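Lys-gingipain catalytic subunit (PDB 6I9A) cleaves host proteins such as haemoglobin, collagen and immunoglobulins after lysine, as the cysteine protease part of a secreted, possible virulence factor of Porphyromonas gingivalis. Local coordinates at residues 61-66 / 80-85; 66-71 / 106-111; 101-106 / 112-117. One frame throughout, in Å; residues are numbered along the deposited sequence.

Interaction 1: residues 61-66 / 80-85; sequences AFIHKK and LALVGD. With CA (calcium ion), chain H.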
# COMPACT_ATOMS: atom_id res chain seq x y z
N ALA A 61 23.20 3.41 1.83
CA ALA A 61 23.82 4.28 2.82
C ALA A 61 23.11 5.65 2.84
O ALA A 61 22.93 6.21 3.92
CB ALA A 61 25.30 4.46 2.51
N PHE A 62 22.72 6.16 1.67
CA PHE A 62 22.00 7.43 1.55
C PHE A 62 20.68 7.37 2.32
O PHE A 62 20.35 8.26 3.11
CB PHE A 62 21.77 7.74 0.07
CG PHE A 62 20.91 8.98 -0.12
CD1 PHE A 62 21.44 10.25 0.07
CD2 PHE A 62 19.54 8.87 -0.38
CE1 PHE A 62 20.64 11.39 -0.11
CE2 PHE A 62 18.74 10.00 -0.51
CZ PHE A 62 19.30 11.25 -0.38
N ILE A 63 19.92 6.29 2.08
CA ILE A 63 18.61 6.17 2.73
C ILE A 63 18.74 6.06 4.23
O ILE A 63 18.00 6.68 5.00
CB ILE A 63 17.87 4.97 2.13
CG1 ILE A 63 17.48 5.26 0.64
CG2 ILE A 63 16.64 4.62 2.99
CD1 ILE A 63 17.04 3.98 -0.09
N HIS A 64 19.71 5.21 4.68
CA HIS A 64 19.89 5.01 6.12
C HIS A 64 20.25 6.33 6.82
O HIS A 64 19.76 6.62 7.90
CB HIS A 64 20.93 3.94 6.39
CG HIS A 64 20.48 2.55 6.07
ND1 HIS A 64 21.18 1.47 6.55
CD2 HIS A 64 19.38 2.11 5.40
CE1 HIS A 64 20.54 0.38 6.12
NE2 HIS A 64 19.46 0.72 5.41
N LYS A 65 21.13 7.13 6.16
CA LYS A 65 21.52 8.40 6.75
C LYS A 65 20.33 9.36 6.79
O LYS A 65 20.11 10.04 7.79
CB LYS A 65 22.71 8.98 5.98
CG LYS A 65 23.16 10.33 6.51
CD LYS A 65 24.38 10.85 5.72
CE LYS A 65 25.18 11.90 6.49
NZ LYS A 65 24.34 13.01 7.01
N LYS A 66 19.52 9.38 5.72
CA LYS A 66 18.32 10.22 5.74
C LYS A 66 17.38 9.82 6.88
O LYS A 66 16.82 10.68 7.54
CB LYS A 66 17.55 10.12 4.43
CG LYS A 66 18.11 10.94 3.30
CD LYS A 66 17.84 12.43 3.58
CE LYS A 66 18.37 13.35 2.51
NZ LYS A 66 17.79 14.72 2.73
N LEU A 80 9.12 5.22 2.39
CA LEU A 80 10.22 5.17 1.45
C LEU A 80 9.67 4.70 0.12
O LEU A 80 9.24 3.57 0.01
CB LEU A 80 11.34 4.24 1.97
CG LEU A 80 12.46 3.96 0.98
CD1 LEU A 80 13.25 5.24 0.63
CD2 LEU A 80 13.41 2.90 1.54
N ALA A 81 9.69 5.59 -0.89
CA ALA A 81 9.23 5.28 -2.23
C ALA A 81 10.43 5.07 -3.15
O ALA A 81 11.24 5.97 -3.34
CB ALA A 81 8.38 6.41 -2.77
N LEU A 82 10.59 3.86 -3.66
CA LEU A 82 11.64 3.51 -4.62
C LEU A 82 11.02 3.55 -5.98
O LEU A 82 9.99 2.89 -6.23
CB LEU A 82 12.21 2.11 -4.31
CG LEU A 82 12.68 1.90 -2.88
CD1 LEU A 82 13.10 0.43 -2.68
CD2 LEU A 82 13.88 2.85 -2.57
N VAL A 83 11.57 4.35 -6.90
CA VAL A 83 10.99 4.51 -8.23
C VAL A 83 11.98 4.00 -9.28
O VAL A 83 13.05 4.59 -9.46
CB VAL A 83 10.60 5.99 -8.49
CG1 VAL A 83 9.96 6.12 -9.86
CG2 VAL A 83 9.68 6.48 -7.38
N GLY A 84 11.61 2.91 -9.92
CA GLY A 84 12.46 2.25 -10.90
C GLY A 84 12.53 0.75 -10.67
O GLY A 84 12.14 0.24 -9.61
N ASP A 85 12.99 0.07 -11.70
CA ASP A 85 13.22 -1.35 -11.66
C ASP A 85 14.69 -1.60 -11.18
O ASP A 85 15.40 -0.69 -10.76
CB ASP A 85 12.90 -1.97 -13.03
CG ASP A 85 12.58 -3.47 -13.05
OD1 ASP A 85 12.92 -4.19 -12.06
OD2 ASP A 85 11.96 -3.93 -14.03
CA CA H . 11.80 -6.22 -13.00
O HOH W 1 14.18 -6.45 -13.46
O HOH W 2 11.67 -8.64 -13.36
O HOH W 3 11.41 -6.48 -15.32
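I63 meets L80 and L82 through methyls alone; of the two segments' rings, that of F62 lies to one side, where CG of K66 stands over one face, 3.8 Å from the ring plane and nearer its rim than its centre, and the ring of H45 packs with it edge-to-face. The contact itself is purely apolar. I63 has CG2 anti to its backbone N while CG1 points anti to the carbonyl carbon (chi1 -69°), and the extended second torsion carries CD1 outward, toward the strand. Two methyl groups of one isoleucine are thereby presented together. CG2 of I63 lies 3.9 Å from CD2 of L80, and CD1 of I63 lies 4.1 Å from each of the two L80 methyls, the side chains crossing at about a right angle. CD1 of I63 also reaches CD2 of L82 at 4.2 Å, two residues along the same strand. Y105 touches all three residues, and V19 and M116 also pack on I63. Beyond the strand end, G84 has backbone angles at which a CB would collide with the preceding carbonyl O, and D85 follows as a calcium ligand. Its OD1 and OD2 both bind the ion at 2.5 Å, alongside three waters, F254 O and E263, while OD2 also accepts a hydrogen bond from R267. Helix 56-72 joins strand 40-46 to strand 79-83, with strand 14-20 lying between them in the parallel sheet. The arrangement is thus a beta-alpha-beta crossover, with helix residue I63 seated on the sheet and a metal ligand placed just past the C-terminal end of a strand.

Interaction 2: residues 66-71 / 106-111; sequences KYNDGL and SAVDGD. With CA (calcium ion), chain G.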
# COMPACT_ATOMS: atom_id res chain seq x y z
N LYS A 66 19.52 9.38 5.72
CA LYS A 66 18.32 10.22 5.74
C LYS A 66 17.38 9.82 6.88
O LYS A 66 16.82 10.68 7.54
CB LYS A 66 17.55 10.12 4.43
CG LYS A 66 18.11 10.94 3.30
CD LYS A 66 17.84 12.43 3.58
CE LYS A 66 18.37 13.35 2.51
NZ LYS A 66 17.79 14.72 2.73
N TYR A 67 17.17 8.49 7.09
CA TYR A 67 16.30 8.08 8.17
C TYR A 67 16.90 8.52 9.52
O TYR A 67 16.18 9.07 10.36
CB TYR A 67 16.13 6.55 8.13
CG TYR A 67 15.28 6.13 9.30
CD1 TYR A 67 15.86 5.72 10.49
CD2 TYR A 67 13.87 6.24 9.25
CE1 TYR A 67 15.09 5.49 11.63
CE2 TYR A 67 13.10 6.02 10.39
CZ TYR A 67 13.71 5.63 11.57
OH TYR A 67 12.96 5.38 12.70
N ASN A 68 18.17 8.19 9.76
CA ASN A 68 18.77 8.50 11.06
C ASN A 68 18.81 10.00 11.34
O ASN A 68 18.53 10.41 12.46
CB ASN A 68 20.16 7.90 11.11
CG ASN A 68 20.13 6.39 11.27
OD1 ASN A 68 19.27 5.83 11.96
ND2 ASN A 68 21.11 5.71 10.69
N ASP A 69 19.12 10.79 10.30
CA ASP A 69 19.13 12.25 10.47
C ASP A 69 17.72 12.76 10.72
O ASP A 69 17.51 13.60 11.60
CB ASP A 69 19.72 12.95 9.24
CG ASP A 69 21.22 12.80 9.06
OD1 ASP A 69 21.89 12.35 10.02
OD2 ASP A 69 21.72 13.13 7.96
N GLY A 70 16.73 12.20 10.02
CA GLY A 70 15.37 12.66 10.25
C GLY A 70 14.89 12.30 11.64
O GLY A 70 14.26 13.12 12.35
N LEU A 71 15.16 11.07 12.07
CA LEU A 71 14.75 10.66 13.43
C LEU A 71 15.37 11.57 14.53
O LEU A 71 14.68 11.99 15.45
CB LEU A 71 15.20 9.21 13.63
CG LEU A 71 14.78 8.62 14.99
CD1 LEU A 71 13.25 8.46 15.06
CD2 LEU A 71 15.49 7.28 15.21
N SER A 106 15.05 -0.37 3.88
CA SER A 106 14.11 0.05 4.95
C SER A 106 14.58 -0.31 6.35
O SER A 106 14.17 0.36 7.31
CB SER A 106 12.72 -0.56 4.70
OG SER A 106 12.59 -1.95 5.00
N ALA A 107 15.39 -1.34 6.49
CA ALA A 107 15.82 -1.87 7.78
C ALA A 107 17.10 -1.17 8.12
O ALA A 107 18.16 -1.52 7.61
CB ALA A 107 15.98 -3.39 7.69
N VAL A 108 16.99 -0.17 8.98
CA VAL A 108 18.14 0.73 9.24
C VAL A 108 18.95 0.29 10.46
O VAL A 108 20.19 0.22 10.39
CB VAL A 108 17.67 2.18 9.38
CG1 VAL A 108 18.86 3.12 9.62
CG2 VAL A 108 16.88 2.63 8.16
N ASP A 109 18.27 -0.04 11.56
CA ASP A 109 18.96 -0.52 12.75
C ASP A 109 19.18 -2.04 12.59
O ASP A 109 19.02 -2.59 11.48
CB ASP A 109 18.29 -0.08 14.05
CG ASP A 109 16.83 -0.42 14.21
OD1 ASP A 109 16.39 -1.41 13.65
OD2 ASP A 109 16.14 0.32 14.91
N GLY A 110 19.67 -2.71 13.63
CA GLY A 110 20.15 -4.07 13.47
C GLY A 110 19.19 -5.20 13.21
O GLY A 110 19.62 -6.30 12.86
N ASP A 111 17.90 -4.97 13.46
CA ASP A 111 16.98 -6.09 13.36
C ASP A 111 16.40 -6.19 11.94
O ASP A 111 16.84 -5.50 11.01
CB ASP A 111 15.93 -5.97 14.46
CG ASP A 111 14.95 -4.85 14.29
OD1 ASP A 111 14.91 -4.24 13.16
OD2 ASP A 111 14.20 -4.57 15.24
CA CA G . 14.59 -2.04 12.37
O HOH W 4 22.18 2.93 10.83
O HOH W 5 16.36 -2.83 10.91
O HOH W 6 13.15 -2.28 14.26
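Y67 and N68 of helix 56-72 pack against V108, which opens a calcium-binding loop whose ligands fall on alternate residues, D109, D111, F113 and E115. The apolar part rests on the branching of valine. With CG1 of V108 anti to the backbone N (chi1 -179°), CG2 is set beside that N, and the two methyls serve different helix residues. CG2 of V108 sits 4.0 Å from CB of Y67 and approaches the tyrosine ring obliquely, next to CG and CD1. CG1 of V108 meets the amide of N68 from the opposite direction, at 3.6 Å from both OD1 and ND2, so the methyl favours neither end of the polar group. The same tyrosine ring continues onto E115 and M116, tying the helix to the far end of the loop as well.

The polar link between these segments is a single water. ND2 of N68 donates to it at 3.0 Å, and it in turn makes only a weak bond to V108 O. As a bridge at the protein surface this is a modest supplement to the methyl contacts.

The metal chemistry belongs to the loop. D109 OD1 binds calcium at 2.3 Å and D111 OD1 does so at 2.4 Å, each aspartate using one oxygen; F113 O, both carboxylate oxygens of E115 and two waters complete seven ligands. The waters also stitch the loop to itself: one donates to D111 OD2, and the other, while bound to the ion, donates to D109 O and D111 O, each at 2.7 Å.

Interaction 3: residues 101-106 / 112-117; sequences TDLYYS and YFPEMY. With CA (calcium ion), chain G.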
# COMPACT_ATOMS: atom_id res chain seq x y z
N THR A 101 15.32 -8.57 -2.57
CA THR A 101 14.52 -7.89 -1.56
C THR A 101 14.92 -6.44 -1.52
O THR A 101 16.08 -6.06 -1.77
CB THR A 101 14.70 -8.52 -0.14
OG1 THR A 101 13.79 -7.93 0.80
CG2 THR A 101 16.12 -8.40 0.43
N ASP A 102 13.93 -5.65 -1.10
CA ASP A 102 14.10 -4.23 -0.79
C ASP A 102 14.17 -4.01 0.72
O ASP A 102 14.32 -2.87 1.18
CB ASP A 102 12.94 -3.38 -1.35
CG ASP A 102 13.01 -3.19 -2.84
OD1 ASP A 102 14.12 -3.29 -3.39
OD2 ASP A 102 11.93 -2.92 -3.47
N LEU A 103 14.11 -5.10 1.52
CA LEU A 103 14.05 -4.92 2.97
C LEU A 103 15.20 -4.09 3.50
O LEU A 103 14.98 -3.29 4.45
CB LEU A 103 14.09 -6.31 3.66
CG LEU A 103 14.06 -6.25 5.20
CD1 LEU A 103 12.80 -5.61 5.75
CD2 LEU A 103 14.24 -7.64 5.79
N TYR A 104 16.41 -4.31 2.98
CA TYR A 104 17.58 -3.68 3.62
C TYR A 104 17.73 -2.20 3.27
O TYR A 104 18.50 -1.52 3.95
CB TYR A 104 18.82 -4.51 3.34
CG TYR A 104 18.63 -5.85 4.03
CD1 TYR A 104 18.40 -7.01 3.29
CD2 TYR A 104 18.57 -5.94 5.42
CE1 TYR A 104 18.13 -8.23 3.91
CE2 TYR A 104 18.30 -7.14 6.06
CZ TYR A 104 18.08 -8.29 5.30
OH TYR A 104 17.75 -9.47 5.93
N TYR A 105 16.94 -1.69 2.35
CA TYR A 105 16.85 -0.22 2.23
C TYR A 105 16.08 0.36 3.41
O TYR A 105 16.41 1.45 3.89
CB TYR A 105 16.13 0.18 0.94
CG TYR A 105 16.89 -0.18 -0.33
CD1 TYR A 105 18.22 0.22 -0.51
CD2 TYR A 105 16.28 -0.92 -1.34
CE1 TYR A 105 18.92 -0.13 -1.67
CE2 TYR A 105 16.97 -1.28 -2.50
CZ TYR A 105 18.29 -0.88 -2.66
OH TYR A 105 18.99 -1.24 -3.79
N SER A 106 15.05 -0.37 3.88
CA SER A 106 14.11 0.05 4.95
C SER A 106 14.58 -0.31 6.35
O SER A 106 14.17 0.36 7.31
CB SER A 106 12.72 -0.56 4.70
OG SER A 106 12.59 -1.95 5.00
N TYR A 112 15.40 -7.07 11.77
CA TYR A 112 14.84 -7.24 10.42
C TYR A 112 13.50 -6.52 10.22
O TYR A 112 12.83 -6.69 9.18
CB TYR A 112 14.73 -8.72 10.01
CG TYR A 112 14.00 -9.61 10.99
CD1 TYR A 112 12.65 -9.40 11.29
CD2 TYR A 112 14.66 -10.64 11.64
CE1 TYR A 112 11.97 -10.20 12.21
CE2 TYR A 112 13.99 -11.47 12.54
CZ TYR A 112 12.64 -11.23 12.82
OH TYR A 112 11.96 -12.02 13.72
N PHE A 113 13.10 -5.70 11.20
CA PHE A 113 11.90 -4.91 11.07
C PHE A 113 12.18 -3.59 10.38
O PHE A 113 13.09 -2.85 10.83
CB PHE A 113 11.25 -4.61 12.41
CG PHE A 113 10.70 -5.82 13.11
CD1 PHE A 113 9.42 -6.27 12.83
CD2 PHE A 113 11.47 -6.52 14.02
CE1 PHE A 113 8.89 -7.39 13.51
CE2 PHE A 113 10.95 -7.63 14.69
CZ PHE A 113 9.66 -8.06 14.42
N PRO A 114 11.46 -3.24 9.33
CA PRO A 114 11.69 -1.94 8.68
C PRO A 114 11.46 -0.76 9.59
O PRO A 114 10.59 -0.79 10.48
CB PRO A 114 10.62 -1.90 7.57
CG PRO A 114 10.32 -3.36 7.31
CD PRO A 114 10.40 -4.02 8.66
N GLU A 115 12.19 0.33 9.31
CA GLU A 115 11.97 1.65 9.94
C GLU A 115 10.98 2.50 9.18
O GLU A 115 10.51 3.48 9.75
CB GLU A 115 13.32 2.40 10.03
CG GLU A 115 14.03 2.15 11.37
CD GLU A 115 14.23 0.68 11.68
OE1 GLU A 115 13.46 0.15 12.51
OE2 GLU A 115 15.14 0.04 11.08
N MET A 116 10.72 2.16 7.89
CA MET A 116 9.87 2.93 7.01
C MET A 116 8.98 1.98 6.23
O MET A 116 9.45 0.89 5.86
CB MET A 116 10.72 3.73 6.01
CG MET A 116 11.54 4.85 6.67
SD MET A 116 12.87 5.48 5.61
CE MET A 116 14.07 4.12 5.77
N TYR A 117 7.79 2.42 5.86
CA TYR A 117 6.95 1.67 4.92
C TYR A 117 7.48 1.86 3.53
O TYR A 117 7.50 3.00 3.01
CB TYR A 117 5.53 2.22 4.97
CG TYR A 117 4.65 1.74 6.10
CD1 TYR A 117 4.85 0.49 6.71
CD2 TYR A 117 3.52 2.46 6.48
CE1 TYR A 117 3.96 0.01 7.67
CE2 TYR A 117 2.63 2.00 7.45
CZ TYR A 117 2.85 0.76 8.03
OH TYR A 117 2.00 0.27 8.99
CA CA G . 14.59 -2.04 12.37
O HOH W 6 13.15 -2.28 14.26
O HOH W 5 16.36 -2.83 10.91
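S106 and P114 form the tight centre of this contact, which ties the short helix 103-106 to the calcium-binding loop leading into strand 117-121. OG of S106, held by donating to L103 O, lies 3.2 Å from CB of P114, so a polar atom already committed to its own helical turn is pressed against the proline ring. CD1 of L103 meets CG of P114 at 3.7 Å, the side chains crossing at about a right angle, and packs 3.6 Å from Y112 O, which is buried without a polar partner. One nearly straight hydrogen bond joins the main chains, E115 N to S106 O at 2.8 Å (171°), although the donor stands 39° out of the carbonyl plane.

On a buried but less close inner flank, M116 brings CE to 4.0 Å from Y105 O. Outward the packing slackens: CD2 of L103 stays 4.4 Å from CB of partly exposed Y112, whose ring turns away from L103 and sets only its CE1 over the rim of one F113 face.

E115 is gripped at both ends: its amide by S106, its carboxylate by calcium, both oxygens at 2.5 Å, with OE2 also accepting from V108 N. The ion would be expected to favour the carboxylate's ionised form.

The three contacts illustrate how chemistry follows depth. Interaction 1 is core, methyl against methyl between helix and sheet; interaction 2 lies at the surface, where one valine and a water bridge join the next turn of the same helix 56-72 to a loop; interaction 3, partly buried, adds a direct main-chain hydrogen bond. Interactions 2 and 3 build a single calcium site: D109 and D111 come from one, F113 and E115 from the other, and V108 N donates to E115 OE2. M116 touches both I63 and Y67, and H64 bonds to Y104 O, linking all three. The calcium bound by D85 in interaction 1 is a separate site, past the strand's far end.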